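Local coordinates for Sys-1 protein (Caenorhabditis elegans, PDB 3C2G) that acts as a beta-catenin transcription coregulator in the Wnt asymmetry pathway, binding the TCF factor POP-1 directly to activate or repress target genes, at residues Ala388-Arg391 / Asn392-Glu396; Leu330-Ile333 / Glu334-Asp338; Cys432-Glu436 / Ile437-Lys441. All coordinates share one frame; numbering follows the deposited sequence.

In the fold
The three contacts are local turns within an all-helical armadillo domain, and all three are partly buried. Contact 1 opens helix 388-409, contact 2 closes helix 325-335 and contact 3 covers the loop and first turn leading into helix 437-448. The centres of contacts 1 and 2 lie about 16 and 19 Å from the centre of the chain, that of contact 3 about 32 Å. Helix 339-352 is shared by contacts 1 and 2, helix 368-377 by contacts 2 and 3. Chemistry follows place: contact 1 spreads charged and amide groups to its neighbours, contact 2 buries Leu330, Leu332, Ile333 and His336, and contact 3 combines an apolar inner side with a lysine-glutamate salt bridge.

Contact 1: Ala388-Arg391 / Asn392-Glu396; sequences APKR and NRVCE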
ATOM      1  N   ALA A 388      14.232  -4.632 -13.757  1.00 59.85           N
ATOM      2  CA  ALA A 388      13.606  -3.344 -13.474  1.00 58.49           C
ATOM      3  C   ALA A 388      12.809  -3.307 -12.157  1.00 57.53           C
ATOM      4  O   ALA A 388      12.868  -2.305 -11.445  1.00 57.51           O
ATOM      5  CB  ALA A 388      12.729  -2.900 -14.651  1.00 58.39           C
ATOM      6  N   PRO A 389      12.051  -4.381 -11.836  1.00 56.43           N
ATOM      7  CA  PRO A 389      11.283  -4.365 -10.579  1.00 55.20           C
ATOM      8  C   PRO A 389      12.159  -4.214  -9.332  1.00 53.30           C
ATOM      9  O   PRO A 389      11.828  -3.434  -8.439  1.00 52.88           O
ATOM     10  CB  PRO A 389      10.584  -5.733 -10.574  1.00 55.24           C
ATOM     11  CG  PRO A 389      10.551  -6.148 -12.002  1.00 56.00           C
ATOM     12  CD  PRO A 389      11.826  -5.631 -12.586  1.00 56.34           C
ATOM     13  N   LYS A 390      13.263  -4.952  -9.292  1.00 51.38           N
ATOM     14  CA  LYS A 390      14.178  -4.950  -8.154  1.00 50.13           C
ATOM     15  C   LYS A 390      14.988  -3.642  -8.053  1.00 48.51           C
ATOM     16  O   LYS A 390      15.201  -3.135  -6.951  1.00 48.00           O
ATOM     17  CB  LYS A 390      15.069  -6.207  -8.194  1.00 50.42           C
ATOM     18  CG  LYS A 390      16.437  -6.115  -7.507  1.00 52.95           C
ATOM     19  CD  LYS A 390      16.430  -6.547  -6.034  1.00 55.76           C
ATOM     20  CE  LYS A 390      17.838  -7.023  -5.611  1.00 57.27           C
ATOM     21  NZ  LYS A 390      18.145  -6.891  -4.150  1.00 56.87           N
ATOM     22  N   ARG A 391      15.409  -3.098  -9.195  1.00 46.47           N
ATOM     23  CA  ARG A 391      16.102  -1.809  -9.240  1.00 44.93           C
ATOM     24  C   ARG A 391      15.216  -0.682  -8.713  1.00 43.24           C
ATOM     25  O   ARG A 391      15.676   0.173  -7.964  1.00 41.74           O
ATOM     26  CB  ARG A 391      16.584  -1.487 -10.653  1.00 44.58           C
ATOM     27  CG  ARG A 391      17.497  -0.269 -10.747  1.00 46.36           C
ATOM     28  CD  ARG A 391      18.144  -0.127 -12.122  1.00 47.28           C
ATOM     29  NE  ARG A 391      17.149   0.130 -13.166  1.00 54.44           N
ATOM     30  CZ  ARG A 391      16.790  -0.741 -14.108  1.00 55.48           C
ATOM     31  NH1 ARG A 391      17.351  -1.945 -14.170  1.00 55.84           N
ATOM     32  NH2 ARG A 391      15.865  -0.402 -14.996  1.00 56.70           N
ATOM     33  N   ASN A 392      13.942  -0.684  -9.085  1.00 42.08           N
ATOM     34  CA  ASN A 392      13.043   0.313  -8.529  1.00 41.69           C
ATOM     35  C   ASN A 392      12.855   0.163  -7.007  1.00 41.09           C
ATOM     36  O   ASN A 392      12.700   1.153  -6.298  1.00 40.93           O
ATOM     37  CB  ASN A 392      11.699   0.342  -9.256  1.00 41.03           C
ATOM     38  CG  ASN A 392      10.932   1.638  -9.007  1.00 41.85           C
ATOM     39  OD1 ASN A 392      11.307   2.703  -9.494  1.00 41.95           O
ATOM     40  ND2 ASN A 392       9.864   1.550  -8.236  1.00 43.29           N
ATOM     41  N   ARG A 393      12.898  -1.070  -6.512  1.00 40.55           N
ATOM     42  CA  ARG A 393      12.719  -1.324  -5.083  1.00 40.54           C
ATOM     43  C   ARG A 393      13.887  -0.763  -4.258  1.00 39.39           C
ATOM     44  O   ARG A 393      13.677  -0.071  -3.259  1.00 38.81           O
ATOM     45  CB  ARG A 393      12.522  -2.823  -4.803  1.00 40.93           C
ATOM     46  CG  ARG A 393      11.476  -3.134  -3.737  1.00 43.63           C
ATOM     47  CD  ARG A 393      10.132  -2.542  -4.171  1.00 50.66           C
ATOM     48  NE  ARG A 393       8.979  -2.945  -3.356  1.00 53.16           N
ATOM     49  CZ  ARG A 393       7.751  -2.448  -3.508  1.00 54.67           C
ATOM     50  NH1 ARG A 393       7.498  -1.522  -4.434  1.00 52.52           N
ATOM     51  NH2 ARG A 393       6.770  -2.867  -2.723  1.00 56.92           N
ATOM     52  N   VAL A 394      15.103  -1.072  -4.692  1.00 38.46           N
ATOM     53  CA  VAL A 394      16.311  -0.607  -4.036  1.00 38.58           C
ATOM     54  C   VAL A 394      16.298   0.920  -4.011  1.00 38.97           C
ATOM     55  O   VAL A 394      16.691   1.552  -3.035  1.00 39.44           O
ATOM     56  CB  VAL A 394      17.562  -1.127  -4.771  1.00 38.44           C
ATOM     57  CG1 VAL A 394      18.835  -0.465  -4.233  1.00 37.46           C
ATOM     58  CG2 VAL A 394      17.652  -2.644  -4.641  1.00 37.09           C
ATOM     59  N   CYS A 395      15.801   1.483  -5.095  1.00 38.63           N
ATOM     60  CA  CYS A 395      15.732   2.895  -5.292  1.00 37.71           C
ATOM     61  C   CYS A 395      14.779   3.542  -4.281  1.00 36.26           C
ATOM     62  O   CYS A 395      15.137   4.515  -3.630  1.00 36.69           O
ATOM     63  CB  CYS A 395      15.283   3.139  -6.728  1.00 38.47           C
ATOM     64  SG  CYS A 395      15.175   4.830  -7.223  1.00 42.07           S
ATOM     65  N   GLU A 396      13.583   2.983  -4.145  1.00 34.54           N
ATOM     66  CA  GLU A 396      12.618   3.398  -3.131  1.00 32.49           C
ATOM     67  C   GLU A 396      13.106   3.139  -1.695  1.00 30.71           C
ATOM     68  O   GLU A 396      12.761   3.877  -0.769  1.00 30.27           O
ATOM     69  CB  GLU A 396      11.288   2.680  -3.375  1.00 33.39           C
ATOM     70  CG  GLU A 396      10.494   3.172  -4.610  1.00 34.60           C
ATOM     71  CD  GLU A 396       9.410   2.186  -5.056  0.50 33.74           C
ATOM     72  OE1 GLU A 396       9.611   0.956  -4.918  0.50 34.65           O
ATOM     73  OE2 GLU A 396       8.360   2.639  -5.563  0.50 34.78           O
TER
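Asn392 and Arg393 touch the preceding turn through their CB atoms, Asn392 CB 3.6 Å from Ala388 O and Arg393 CB 3.4 Å from Lys390 O, while their planar ends lead away from it; the side chain of Arg391, the third flat group, points away from the segment that follows. The guanidinium of Arg393 has three partners: Tyr343 in a cation-pi contact, Glu340 at NH2, and Glu396, whose OE1 takes a weak hydrogen bond from NH1 at 3.3 Å within a salt bridge. That last pair spans three residues, one helical turn, and the bend of the Arg393 chain at chi2 (58°) turns its end toward the glutamate. The Asn392 amide accepts from Gly456 N through OD1. Arg391 is buried, and its guanidinium is held by Leu385 O at NH1 and by Thr454 OG1 at NE, which would limit its rotation.

Four backbone bonds of the alpha-helical i to i+4 kind join the turns. Val394 N to Lys390 O (3.1 Å) is the straightest, at 169°, whereas Arg393 N to Pro389 O is bent to 140°. Val394 also sets CG2 beside its own backbone N, which brings this methyl to 3.4 Å from Lys390 O. The same methyl is the nearest approach to the lysine end, with Lys390 NZ 4.3 Å from Val394 CG2. Cys395 CB comes to 3.2 Å from Arg391 O.

In the fold, this is the first part of helix 388-409. Lys390 forms a salt bridge to Asp339, which together with the Arg393 pairing ties the turn to the start of helix 339-352; Asn392 rests on the loop preceding helix 457-472, and Val394 packs on Tyr379 and Leu385 of the loop leading into its own helix.

Contact 2: Leu330-Ile333 / Glu334-Asp338; sequences LRLI and EIHPD
Leu330 O accepts from Glu334 N at 3.0 Å and Leu332 O from His336 N at 2.9 Å, the latter bond arriving almost in line with the carbonyl. Between them Ile335 N bonds to Arg331 O, with a weak second bond to Leu332 O, so Leu332 O receives two donors as the helix ends. His336 is the first residue to leave helical geometry, and this pair of bonds closes the last turn.

Aliphatic carbon packs against the same carbonyls: in Ile335, chi1 (98°) and chi2 (-85°) together bring CD1 back to 3.4 Å from Arg331 O.

The His336 ring has its own neighbours. Leu332 CD1 approaches it obliquely, 4.3 Å from His336 ND1, while Pro337 CD lies over one face, offset toward the rim.

Charge plays little part between the two segments: Arg331 NE and Glu334 OE1 stay 6.3 Å apart.

The buried residues look toward three helices. Leu330 and Ile333 pack on both helix 368-377 and helix 339-352, Leu332 and His336 meet helix 298-311, and His336 also touches Val341 of helix 339-352. Asp338, at the N-cap of that following helix, makes a weak hydrogen bond to Glu340 N through OD2.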
ATOM      1  N   LEU A 330      13.017  -1.885  14.205  1.00 31.15           N
ATOM      2  CA  LEU A 330      14.380  -1.640  13.753  1.00 32.19           C
ATOM      3  C   LEU A 330      15.189  -2.923  13.692  1.00 33.22           C
ATOM      4  O   LEU A 330      15.948  -3.127  12.752  1.00 33.13           O
ATOM      5  CB  LEU A 330      15.077  -0.602  14.634  1.00 32.47           C
ATOM      6  CG  LEU A 330      14.443   0.777  14.492  1.00 31.24           C
ATOM      7  CD1 LEU A 330      14.810   1.660  15.660  1.00 29.56           C
ATOM      8  CD2 LEU A 330      14.822   1.403  13.162  1.00 30.85           C
ATOM      9  N   ARG A 331      15.012  -3.786  14.687  1.00 34.69           N
ATOM     10  CA  ARG A 331      15.671  -5.081  14.711  1.00 37.73           C
ATOM     11  C   ARG A 331      15.248  -5.928  13.519  1.00 36.97           C
ATOM     12  O   ARG A 331      16.081  -6.539  12.855  1.00 36.94           O
ATOM     13  CB  ARG A 331      15.354  -5.815  16.008  1.00 37.60           C
ATOM     14  CG  ARG A 331      16.422  -6.821  16.430  1.00 41.53           C
ATOM     15  CD  ARG A 331      16.138  -7.400  17.837  1.00 43.52           C
ATOM     16  NE  ARG A 331      15.648  -6.385  18.790  1.00 52.18           N
ATOM     17  CZ  ARG A 331      14.488  -6.459  19.450  1.00 54.01           C
ATOM     18  NH1 ARG A 331      13.690  -7.515  19.295  1.00 55.84           N
ATOM     19  NH2 ARG A 331      14.133  -5.483  20.279  1.00 53.53           N
ATOM     20  N   LEU A 332      13.947  -5.945  13.249  1.00 37.50           N
ATOM     21  CA  LEU A 332      13.398  -6.639  12.088  1.00 37.03           C
ATOM     22  C   LEU A 332      14.018  -6.165  10.780  1.00 36.99           C
ATOM     23  O   LEU A 332      14.446  -6.977   9.976  1.00 37.58           O
ATOM     24  CB  LEU A 332      11.874  -6.484  12.038  1.00 36.84           C
ATOM     25  CG  LEU A 332      11.186  -7.383  11.010  1.00 38.05           C
ATOM     26  CD1 LEU A 332      11.326  -8.846  11.438  1.00 38.01           C
ATOM     27  CD2 LEU A 332       9.719  -6.999  10.823  1.00 37.45           C
ATOM     28  N   ILE A 333      14.061  -4.856  10.568  1.00 37.37           N
ATOM     29  CA  ILE A 333      14.637  -4.278   9.356  1.00 38.57           C
ATOM     30  C   ILE A 333      16.125  -4.652   9.220  1.00 39.46           C
ATOM     31  O   ILE A 333      16.617  -4.932   8.129  1.00 38.92           O
ATOM     32  CB  ILE A 333      14.440  -2.747   9.353  1.00 38.48           C
ATOM     33  CG1 ILE A 333      12.976  -2.402   9.111  1.00 38.61           C
ATOM     34  CG2 ILE A 333      15.298  -2.068   8.304  1.00 39.00           C
ATOM     35  CD1 ILE A 333      12.574  -1.066   9.730  1.00 41.18           C
ATOM     36  N   GLU A 334      16.819  -4.671  10.352  1.00 41.22           N
ATOM     37  CA  GLU A 334      18.230  -5.026  10.414  1.00 43.63           C
ATOM     38  C   GLU A 334      18.548  -6.454   9.931  1.00 43.28           C
ATOM     39  O   GLU A 334      19.524  -6.643   9.199  1.00 42.28           O
ATOM     40  CB  GLU A 334      18.749  -4.819  11.841  1.00 43.68           C
ATOM     41  CG  GLU A 334      20.271  -4.871  11.992  1.00 46.14           C
ATOM     42  CD  GLU A 334      20.719  -4.674  13.436  1.00 47.12           C
ATOM     43  OE1 GLU A 334      19.916  -4.940  14.364  1.00 52.94           O
ATOM     44  OE2 GLU A 334      21.876  -4.256  13.649  1.00 51.87           O
ATOM     45  N   ILE A 335      17.736  -7.444  10.325  1.00 43.68           N
ATOM     46  CA  ILE A 335      18.054  -8.850  10.005  1.00 44.48           C
ATOM     47  C   ILE A 335      17.213  -9.526   8.913  1.00 45.07           C
ATOM     48  O   ILE A 335      17.657 -10.516   8.326  1.00 45.52           O
ATOM     49  CB  ILE A 335      18.157  -9.786  11.276  1.00 44.72           C
ATOM     50  CG1 ILE A 335      16.859 -10.578  11.541  1.00 45.91           C
ATOM     51  CG2 ILE A 335      18.715  -9.042  12.509  1.00 44.26           C
ATOM     52  CD1 ILE A 335      15.782  -9.865  12.346  1.00 46.71           C
ATOM     53  N   HIS A 336      16.018  -9.012   8.628  1.00 45.39           N
ATOM     54  CA  HIS A 336      15.149  -9.688   7.660  1.00 45.44           C
ATOM     55  C   HIS A 336      15.663  -9.573   6.237  1.00 46.06           C
ATOM     56  O   HIS A 336      15.815  -8.475   5.719  1.00 46.43           O
ATOM     57  CB  HIS A 336      13.703  -9.219   7.729  1.00 44.98           C
ATOM     58  CG  HIS A 336      12.747 -10.189   7.116  1.00 44.45           C
ATOM     59  ND1 HIS A 336      12.053 -11.117   7.862  1.00 43.75           N
ATOM     60  CD2 HIS A 336      12.410 -10.415   5.826  1.00 44.52           C
ATOM     61  CE1 HIS A 336      11.310 -11.856   7.060  1.00 43.94           C
ATOM     62  NE2 HIS A 336      11.503 -11.445   5.820  1.00 46.13           N
ATOM     63  N   PRO A 337      15.921 -10.721   5.594  1.00 46.77           N
ATOM     64  CA  PRO A 337      16.639 -10.704   4.322  1.00 47.02           C
ATOM     65  C   PRO A 337      15.846 -10.280   3.078  1.00 47.69           C
ATOM     66  O   PRO A 337      16.445 -10.141   2.000  1.00 48.99           O
ATOM     67  CB  PRO A 337      17.129 -12.147   4.178  1.00 47.03           C
ATOM     68  CG  PRO A 337      16.160 -12.970   4.963  1.00 47.01           C
ATOM     69  CD  PRO A 337      15.577 -12.090   6.034  1.00 46.48           C
ATOM     70  N   ASP A 338      14.539 -10.046   3.183  1.00 47.02           N
ATOM     71  CA  ASP A 338      13.825  -9.688   1.955  1.00 46.11           C
ATOM     72  C   ASP A 338      13.435  -8.220   1.764  1.00 45.20           C
ATOM     73  O   ASP A 338      12.947  -7.539   2.682  1.00 44.53           O
ATOM     74  CB  ASP A 338      12.754 -10.735   1.581  1.00 47.28           C
ATOM     75  CG  ASP A 338      11.355 -10.207   1.600  1.00 47.50           C
ATOM     76  OD1 ASP A 338      10.736 -10.181   2.677  1.00 50.30           O
ATOM     77  OD2 ASP A 338      10.850  -9.872   0.516  1.00 50.40           O
TER

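Contact 3: Cys432-Glu436 / Ile437-Lys441; sequences CKFIE and IDILK
Glu436 and Leu440 join the turn to the helix through the backbone: Glu436, in an extended conformation (psi 150°), sits at the N-cap, and its O accepts from Leu440 N at 3.3 Å in a nearly straight bond that starts the first turn of helix 437-448. Just before it, two overlapping i to i+3 backbone bonds hold the chain, Ile435 N to Cys432 O and Glu436 N to Lys433 O.

Two aliphatic side chains reach back to the turn. Ile439 brings both its branches to Phe434: the two side chains cross obliquely, with Ile439 CD1 3.7 Å from Phe434 CE1, and CG2 lies 3.4 Å from Phe434 O. With CG1 anti to the backbone N (chi1 -156°), the longer branch is carried out to the ring while CG2, between the backbone N and the carbonyl carbon, lies against that oxygen. Leu440 uses its two methyls separately, CD1 lying 3.6 Å from Ile435 O and CD2 3.8 Å from Phe434 O, so the fork of the leucine straddles successive carbonyls of the turn.

The polar contact lies apart from these. Lys433 NZ meets Glu436 OE2 at 2.9 Å, on the syn side of the carboxylate though 29° out of its plane, in a salt bridge between residues i and i+3, inside the loop before the helix. Phe434 also packs on helices 368-377 and 457-472, and Ile439 on His373, so the apolar side faces the interior of the domain.

The chemistry is thus divided in two: Ile439 and Leu440 cover the carbonyls of the turn and the Phe434 ring, while the ion pair stays within the loop. The N-cap role of Glu436 rests on its position and backbone; the lysine would be expected to favour the charged form of its carboxylate, and the helix end may add a little.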
ATOM      1  N   CYS A 432      27.763  11.227  11.520  1.00 34.09           N
ATOM      2  CA  CYS A 432      29.048  11.464  10.848  1.00 34.45           C
ATOM      3  C   CYS A 432      29.466  10.320   9.944  1.00 33.85           C
ATOM      4  O   CYS A 432      30.288  10.490   9.049  1.00 33.87           O
ATOM      5  CB  CYS A 432      30.152  11.752  11.868  1.00 35.10           C
ATOM      6  SG  CYS A 432      30.034  13.400  12.594  1.00 39.55           S
ATOM      7  N   LYS A 433      28.909   9.145  10.180  1.00 33.97           N
ATOM      8  CA  LYS A 433      29.095   8.029   9.260  1.00 34.48           C
ATOM      9  C   LYS A 433      28.691   8.393   7.825  1.00 33.87           C
ATOM     10  O   LYS A 433      29.273   7.879   6.872  1.00 33.97           O
ATOM     11  CB  LYS A 433      28.298   6.819   9.734  1.00 34.95           C
ATOM     12  CG  LYS A 433      28.921   6.100  10.910  1.00 38.12           C
ATOM     13  CD  LYS A 433      28.629   4.606  10.838  1.00 45.10           C
ATOM     14  CE  LYS A 433      29.636   3.873   9.952  1.00 47.80           C
ATOM     15  NZ  LYS A 433      30.967   3.743  10.626  1.00 49.63           N
ATOM     16  N   PHE A 434      27.715   9.292   7.680  1.00 32.97           N
ATOM     17  CA  PHE A 434      27.232   9.689   6.360  1.00 33.14           C
ATOM     18  C   PHE A 434      28.196  10.533   5.528  1.00 33.49           C
ATOM     19  O   PHE A 434      27.947  10.732   4.335  1.00 33.43           O
ATOM     20  CB  PHE A 434      25.830  10.324   6.426  1.00 33.08           C
ATOM     21  CG  PHE A 434      24.718   9.310   6.522  1.00 32.91           C
ATOM     22  CD1 PHE A 434      24.124   8.798   5.377  1.00 32.49           C
ATOM     23  CD2 PHE A 434      24.288   8.842   7.759  1.00 31.96           C
ATOM     24  CE1 PHE A 434      23.092   7.847   5.470  1.00 33.22           C
ATOM     25  CE2 PHE A 434      23.264   7.893   7.854  1.00 32.89           C
ATOM     26  CZ  PHE A 434      22.662   7.399   6.710  1.00 30.40           C
ATOM     27  N   ILE A 435      29.293  11.000   6.130  1.00 33.08           N
ATOM     28  CA  ILE A 435      30.368  11.583   5.342  1.00 33.58           C
ATOM     29  C   ILE A 435      31.572  10.668   5.138  1.00 34.56           C
ATOM     30  O   ILE A 435      32.583  11.094   4.575  1.00 35.34           O
ATOM     31  CB  ILE A 435      30.814  13.009   5.820  1.00 34.15           C
ATOM     32  CG1 ILE A 435      31.065  13.064   7.334  1.00 33.53           C
ATOM     33  CG2 ILE A 435      29.812  14.075   5.363  1.00 33.71           C
ATOM     34  CD1 ILE A 435      32.448  12.587   7.739  1.00 33.56           C
ATOM     35  N   GLU A 436      31.472   9.405   5.550  1.00 34.61           N
ATOM     36  CA  GLU A 436      32.509   8.425   5.203  1.00 34.95           C
ATOM     37  C   GLU A 436      32.541   8.239   3.693  1.00 35.99           C
ATOM     38  O   GLU A 436      31.511   8.367   3.038  1.00 36.23           O
ATOM     39  CB  GLU A 436      32.270   7.091   5.897  1.00 34.82           C
ATOM     40  CG  GLU A 436      32.676   7.055   7.369  1.00 35.11           C
ATOM     41  CD  GLU A 436      32.387   5.713   8.028  0.50 35.52           C
ATOM     42  OE1 GLU A 436      31.801   4.825   7.367  0.50 36.40           O
ATOM     43  OE2 GLU A 436      32.748   5.544   9.212  0.50 36.15           O
ATOM     44  N   ILE A 437      33.710   7.928   3.132  1.00 37.41           N
ATOM     45  CA  ILE A 437      33.872   7.974   1.670  1.00 38.59           C
ATOM     46  C   ILE A 437      33.060   6.939   0.902  1.00 38.61           C
ATOM     47  O   ILE A 437      32.639   7.196  -0.221  1.00 38.41           O
ATOM     48  CB  ILE A 437      35.343   7.906   1.204  1.00 38.90           C
ATOM     49  CG1 ILE A 437      36.039   6.672   1.767  1.00 41.60           C
ATOM     50  CG2 ILE A 437      36.076   9.176   1.569  1.00 40.20           C
ATOM     51  CD1 ILE A 437      37.184   6.224   0.915  1.00 47.89           C
ATOM     52  N   ASP A 438      32.840   5.777   1.501  1.00 38.99           N
ATOM     53  CA  ASP A 438      32.107   4.726   0.818  1.00 39.46           C
ATOM     54  C   ASP A 438      30.654   5.107   0.526  1.00 37.74           C
ATOM     55  O   ASP A 438      30.188   4.903  -0.588  1.00 37.36           O
ATOM     56  CB  ASP A 438      32.188   3.411   1.591  1.00 41.47           C
ATOM     57  CG  ASP A 438      31.871   2.192   0.721  1.00 48.03           C
ATOM     58  OD1 ASP A 438      31.807   2.308  -0.535  1.00 52.60           O
ATOM     59  OD2 ASP A 438      31.686   1.100   1.305  1.00 54.43           O
ATOM     60  N   ILE A 439      29.946   5.670   1.503  1.00 36.35           N
ATOM     61  CA  ILE A 439      28.564   6.051   1.276  1.00 35.25           C
ATOM     62  C   ILE A 439      28.430   7.309   0.401  1.00 35.62           C
ATOM     63  O   ILE A 439      27.487   7.424  -0.402  1.00 35.39           O
ATOM     64  CB  ILE A 439      27.739   6.150   2.586  1.00 35.56           C
ATOM     65  CG1 ILE A 439      26.244   5.957   2.280  1.00 33.79           C
ATOM     66  CG2 ILE A 439      28.014   7.460   3.319  1.00 35.13           C
ATOM     67  CD1 ILE A 439      25.402   5.673   3.479  1.00 33.38           C
ATOM     68  N   LEU A 440      29.380   8.231   0.525  1.00 35.63           N
ATOM     69  CA  LEU A 440      29.423   9.383  -0.380  1.00 35.49           C
ATOM     70  C   LEU A 440      29.543   8.926  -1.826  1.00 35.39           C
ATOM     71  O   LEU A 440      28.844   9.434  -2.694  1.00 35.52           O
ATOM     72  CB  LEU A 440      30.573  10.337  -0.037  1.00 34.71           C
ATOM     73  CG  LEU A 440      30.375  11.289   1.149  1.00 36.90           C
ATOM     74  CD1 LEU A 440      31.595  12.178   1.300  1.00 38.11           C
ATOM     75  CD2 LEU A 440      29.124  12.146   1.031  1.00 36.28           C
ATOM     76  N   LYS A 441      30.432   7.972  -2.080  1.00 35.34           N
ATOM     77  CA  LYS A 441      30.619   7.463  -3.425  1.00 36.87           C
ATOM     78  C   LYS A 441      29.320   6.869  -3.962  1.00 37.27           C
ATOM     79  O   LYS A 441      28.920   7.183  -5.077  1.00 38.15           O
ATOM     80  CB  LYS A 441      31.747   6.434  -3.481  1.00 37.03           C
ATOM     81  CG  LYS A 441      33.144   7.027  -3.570  1.00 39.09           C
ATOM     82  CD  LYS A 441      34.191   5.913  -3.591  1.00 44.39           C
ATOM     83  CE  LYS A 441      35.585   6.439  -3.280  1.00 48.75           C
ATOM     84  NZ  LYS A 441      36.654   5.735  -4.072  1.00 51.22           N
TER